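Amidohydrolase (Brucella melitensis biovar Abortus, PDB 4F0L) is a metal-dependent hydrolase of the amidohydrolase family, crystallised with iron in its active site, and probably acts as a deaminase. Local coordinates at residues B[341-346]-B[355-360]; B[346-351]-B[415-420]. All blocks are in the same frame, centred on the assembly; numbering follows the deposited sequence.

Interaction 1: B[341-346]-B[355-360]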
# COMPACT_ATOMS: atom_id res chain seq x y z
N ARG B 341 -7.19 -1.57 -1.40
CA ARG B 341 -6.89 -0.28 -0.82
C ARG B 341 -6.54 0.72 -1.92
O ARG B 341 -7.04 1.86 -1.93
CB ARG B 341 -5.74 -0.43 0.18
CG ARG B 341 -5.40 0.77 0.95
CD ARG B 341 -4.54 0.41 2.17
NE ARG B 341 -3.24 -0.10 1.80
CZ ARG B 341 -2.80 -1.35 1.97
NH1 ARG B 341 -1.57 -1.66 1.56
NH2 ARG B 341 -3.52 -2.30 2.53
N GLN B 342 -5.65 0.32 -2.83
CA GLN B 342 -5.26 1.21 -3.94
C GLN B 342 -6.46 1.61 -4.82
O GLN B 342 -6.60 2.78 -5.20
CB GLN B 342 -4.13 0.59 -4.76
CG GLN B 342 -3.71 1.38 -6.01
CD GLN B 342 -3.20 2.76 -5.70
OE1 GLN B 342 -2.55 2.96 -4.69
NE2 GLN B 342 -3.53 3.75 -6.55
N LEU B 343 -7.34 0.65 -5.11
CA LEU B 343 -8.56 0.97 -5.84
C LEU B 343 -9.36 2.08 -5.13
O LEU B 343 -9.63 3.14 -5.72
CB LEU B 343 -9.40 -0.27 -6.05
CG LEU B 343 -10.75 -0.10 -6.72
CD1 LEU B 343 -10.63 0.56 -8.10
CD2 LEU B 343 -11.46 -1.47 -6.77
N GLU B 344 -9.68 1.87 -3.86
CA GLU B 344 -10.45 2.85 -3.12
C GLU B 344 -9.73 4.18 -3.04
O GLU B 344 -10.35 5.23 -3.26
CB GLU B 344 -10.78 2.30 -1.72
CG GLU B 344 -11.44 3.27 -0.72
CD GLU B 344 -12.81 3.78 -1.11
OE1 GLU B 344 -13.48 3.22 -2.04
OE2 GLU B 344 -13.24 4.77 -0.48
N TYR B 345 -8.44 4.14 -2.69
CA TYR B 345 -7.73 5.38 -2.45
C TYR B 345 -7.57 6.17 -3.74
O TYR B 345 -7.57 7.39 -3.70
CB TYR B 345 -6.36 5.16 -1.77
CG TYR B 345 -6.40 4.78 -0.27
CD1 TYR B 345 -7.60 4.74 0.45
CD2 TYR B 345 -5.24 4.54 0.41
CE1 TYR B 345 -7.62 4.42 1.80
CE2 TYR B 345 -5.25 4.21 1.76
CZ TYR B 345 -6.44 4.19 2.47
OH TYR B 345 -6.42 3.88 3.81
N SER B 346 -7.47 5.49 -4.88
CA SER B 346 -7.38 6.20 -6.15
C SER B 346 -8.68 6.99 -6.29
O SER B 346 -8.67 8.13 -6.79
CB SER B 346 -7.15 5.25 -7.34
OG SER B 346 -8.25 4.39 -7.60
N ASN B 355 -14.85 6.67 1.54
CA ASN B 355 -15.76 5.52 1.37
C ASN B 355 -16.55 5.61 0.07
O ASN B 355 -17.77 5.52 0.06
CB ASN B 355 -16.64 5.45 2.62
CG ASN B 355 -15.79 5.21 3.86
OD1 ASN B 355 -14.97 4.26 3.86
ND2 ASN B 355 -15.94 6.07 4.89
N VAL B 356 -15.81 5.80 -1.00
CA VAL B 356 -16.36 6.01 -2.31
C VAL B 356 -16.99 4.75 -2.87
O VAL B 356 -18.06 4.82 -3.47
CB VAL B 356 -15.30 6.53 -3.31
CG1 VAL B 356 -15.91 6.63 -4.73
CG2 VAL B 356 -14.75 7.88 -2.80
N LEU B 357 -16.31 3.62 -2.68
CA LEU B 357 -16.76 2.36 -3.27
C LEU B 357 -17.57 1.48 -2.32
O LEU B 357 -17.93 0.35 -2.67
CB LEU B 357 -15.59 1.62 -3.93
CG LEU B 357 -14.83 2.47 -5.00
CD1 LEU B 357 -13.70 1.67 -5.67
CD2 LEU B 357 -15.79 3.09 -6.03
N ALA B 358 -17.90 2.00 -1.14
CA ALA B 358 -18.91 1.34 -0.29
C ALA B 358 -20.27 1.24 -1.04
O ALA B 358 -20.55 2.03 -1.93
CB ALA B 358 -19.07 2.09 1.04
N ALA B 359 -21.07 0.24 -0.68
CA ALA B 359 -22.41 0.02 -1.29
C ALA B 359 -23.45 0.40 -0.24
O ALA B 359 -23.40 -0.10 0.88
CB ALA B 359 -22.62 -1.43 -1.70
N ASN B 360 -24.39 1.27 -0.61
CA ASN B 360 -25.35 1.82 0.36
C ASN B 360 -24.56 2.62 1.40
O ASN B 360 -23.64 3.39 1.05
CB ASN B 360 -26.18 0.70 1.00
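Here a helix side chain holds a loop by its backbone: Glu-344, on helix 336-351, grips consecutive peptide N-H groups of Val-356 and Leu-357 in the loop that leads from that helix to helix 364-379. Each carboxylate oxygen takes one of them. OE1 of Glu-344 accepts from Leu-357 N at 2.9 Å, while its OE2 accepts from Val-356 N at 2.8 Å; both bonds are bent, each with an N-H...O angle of 146°, and both use the syn lone pairs. Both carboxylate oxygens are thus engaged by neighbouring amides of the loop. The reach of Glu-344 follows from a chain that sets off with CG anti to the backbone N (chi1 173°) and then bends at chi2 (63°). Asn-355 N also lies close to OE2, but at a poor angle for a bond. Leu-357 also lays its CB and CG along OE1 as the two side chains run past each other in opposite senses. CD1 of Leu-357 meets CG of Leu-343 at 3.6 Å, with the two leucines crossing at about a right angle. Leu-368 of helix 364-379 touches both leucines, so this apolar patch extends to the next helix. Arg-348 NE forms a salt bridge to Glu-344 OE2, and Asn-355 OD1 is hydrogen-bonded to Thr-364 OG1. The contact lies away from the metal site. With two backbone donors and an arginine around it, the buried carboxylate is probably kept ionised, and the paired bonds fix its rotation against the loop.

Interaction 2: B[346-351]-B[415-420]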
# COMPACT_ATOMS: atom_id res chain seq x y z
N SER B 346 -7.47 5.49 -4.88
CA SER B 346 -7.38 6.20 -6.15
C SER B 346 -8.68 6.99 -6.29
O SER B 346 -8.67 8.13 -6.79
CB SER B 346 -7.15 5.25 -7.34
OG SER B 346 -8.25 4.39 -7.60
N GLN B 347 -9.78 6.41 -5.83
CA GLN B 347 -11.07 7.08 -5.94
C GLN B 347 -11.16 8.25 -4.96
O GLN B 347 -11.65 9.33 -5.34
CB GLN B 347 -12.24 6.11 -5.77
CG GLN B 347 -12.20 4.91 -6.74
CD GLN B 347 -12.12 5.33 -8.19
OE1 GLN B 347 -11.28 4.83 -8.96
NE2 GLN B 347 -12.98 6.23 -8.58
N ARG B 348 -10.66 8.06 -3.73
CA ARG B 348 -10.72 9.11 -2.72
C ARG B 348 -9.97 10.37 -3.16
O ARG B 348 -10.45 11.50 -2.95
CB ARG B 348 -10.18 8.63 -1.37
CG ARG B 348 -11.03 7.55 -0.75
CD ARG B 348 -10.79 7.29 0.73
NE ARG B 348 -11.59 6.13 1.11
CZ ARG B 348 -11.54 5.51 2.29
NH1 ARG B 348 -10.75 5.96 3.27
NH2 ARG B 348 -12.32 4.44 2.50
N LEU B 349 -8.80 10.19 -3.76
CA LEU B 349 -8.00 11.31 -4.24
C LEU B 349 -8.65 11.98 -5.45
O LEU B 349 -8.69 13.19 -5.51
CB LEU B 349 -6.56 10.87 -4.53
CG LEU B 349 -5.72 10.50 -3.28
CD1 LEU B 349 -4.44 9.73 -3.62
CD2 LEU B 349 -5.39 11.76 -2.47
N TYR B 350 -9.19 11.20 -6.37
CA TYR B 350 -9.79 11.75 -7.58
C TYR B 350 -11.10 12.49 -7.28
O TYR B 350 -11.39 13.50 -7.90
CB TYR B 350 -10.05 10.64 -8.61
CG TYR B 350 -10.36 11.14 -10.00
CD1 TYR B 350 -11.65 11.53 -10.37
CD2 TYR B 350 -9.35 11.26 -10.96
CE1 TYR B 350 -11.93 12.02 -11.63
CE2 TYR B 350 -9.62 11.73 -12.23
CZ TYR B 350 -10.91 12.11 -12.55
OH TYR B 350 -11.17 12.58 -13.81
N HIS B 351 -11.90 11.98 -6.36
CA HIS B 351 -13.20 12.58 -6.05
C HIS B 351 -13.21 13.40 -4.78
O HIS B 351 -14.25 13.94 -4.40
CB HIS B 351 -14.27 11.48 -5.98
CG HIS B 351 -14.49 10.75 -7.28
ND1 HIS B 351 -14.78 11.40 -8.43
CD2 HIS B 351 -14.46 9.39 -7.60
CE1 HIS B 351 -14.93 10.49 -9.44
NE2 HIS B 351 -14.74 9.27 -8.92
N TRP B 415 -8.30 -5.44 8.05
CA TRP B 415 -7.43 -6.14 7.15
C TRP B 415 -6.99 -5.27 6.03
O TRP B 415 -5.81 -5.18 5.74
CB TRP B 415 -8.19 -7.34 6.58
CG TRP B 415 -7.44 -8.22 5.64
CD1 TRP B 415 -6.05 -8.42 5.55
CD2 TRP B 415 -8.01 -9.10 4.64
NE1 TRP B 415 -5.76 -9.32 4.58
CE2 TRP B 415 -6.90 -9.78 4.01
CE3 TRP B 415 -9.31 -9.36 4.20
CZ2 TRP B 415 -7.09 -10.71 2.98
CZ3 TRP B 415 -9.49 -10.28 3.17
CH2 TRP B 415 -8.40 -10.94 2.58
N ILE B 416 -7.95 -4.65 5.36
CA ILE B 416 -7.65 -3.98 4.09
C ILE B 416 -7.06 -2.59 4.29
O ILE B 416 -6.19 -2.19 3.52
CB ILE B 416 -8.92 -3.87 3.23
CG1 ILE B 416 -9.32 -5.26 2.74
CG2 ILE B 416 -8.71 -2.90 2.06
CD1 ILE B 416 -10.76 -5.36 2.26
N PHE B 417 -7.50 -1.85 5.30
CA PHE B 417 -7.09 -0.45 5.46
C PHE B 417 -6.10 -0.17 6.56
O PHE B 417 -5.38 0.80 6.50
CB PHE B 417 -8.32 0.45 5.63
CG PHE B 417 -9.19 0.48 4.41
CD1 PHE B 417 -8.80 1.19 3.28
CD2 PHE B 417 -10.37 -0.25 4.35
CE1 PHE B 417 -9.59 1.22 2.14
CE2 PHE B 417 -11.15 -0.25 3.20
CZ PHE B 417 -10.77 0.49 2.10
N ALA B 418 -6.10 -0.99 7.61
CA ALA B 418 -5.33 -0.68 8.81
C ALA B 418 -4.22 -1.67 9.08
O ALA B 418 -3.51 -1.48 10.04
CB ALA B 418 -6.24 -0.56 10.02
N GLY B 419 -4.10 -2.73 8.28
CA GLY B 419 -3.03 -3.72 8.49
C GLY B 419 -3.20 -4.51 9.79
O GLY B 419 -2.23 -5.04 10.34
N ARG B 420 -4.44 -4.60 10.28
CA ARG B 420 -4.71 -5.20 11.59
C ARG B 420 -5.11 -6.70 11.55
O ARG B 420 -5.40 -7.29 12.59
CB ARG B 420 -5.82 -4.38 12.29
CG ARG B 420 -5.38 -2.99 12.77
CD ARG B 420 -4.46 -2.97 13.98
NE ARG B 420 -4.03 -1.58 14.23
CZ ARG B 420 -4.67 -0.70 14.99
NH1 ARG B 420 -5.74 -1.06 15.68
NH2 ARG B 420 -4.21 0.54 15.12
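Arg-348 and Phe-417 reach towards each other from two helices of the amidohydrolase fold, a TIM-barrel family: 336-351 and 408-417. Their backbones stay far apart, the nearest CA atoms, those of Arg-348 and Phe-417, being 13.1 Å from each other, so long side chains alone bridge the gap. The arginine does so in an almost fully stretched form, with chi2 -164° and chi3 -174° carrying the guanidinium out to the Phe-417 ring. The two flat groups meet obliquely, without a stack and without a hydrogen bond between the segments. One face of the Phe-417 ring is occupied by CG2 of its neighbour Ile-416, which sits 3.7 Å above the plane over the ring centre. Polar partners hold that same guanidinium: Arg-348 NE makes a salt bridge to Glu-344 OE2, while NH2 pairs with Glu-78 and NH1 bonds to the carbonyl of Asn-306, both of the second subunit. The guanidinium is therefore held by salt bridges within its own chain and to the second subunit, plus one hydrogen bond, and Phe-417 merely borders it. Thr-364 of helix 364-379 touches both side chains. The closest approach between the segments is Arg-348 NH2 to Phe-417 CE1, at 4.2 Å.

In the fold
Running from the N terminus, the chain enters helix 336-351, which supplies the first segment of both interactions, with Ser-346 shared between them. Interaction 1 closes a short loop, with 346 and 355 nine residues apart, and folds the turn after the helix back onto it. Interaction 2 closes a much longer one, from 351 to 415, which takes in helix 364-379 and strand 395-399 before reaching helix 408-417. Because the segments run 341-346, 346-351, 355-360, 415-420, first halves then second halves in the same order, the two cross rather than nest. Their centres lie 7 Å apart, and Arg-341 NH2 to Ile-416 O, 2.9 Å, probably hydrogen-bonds them together. Both also touch the second subunit.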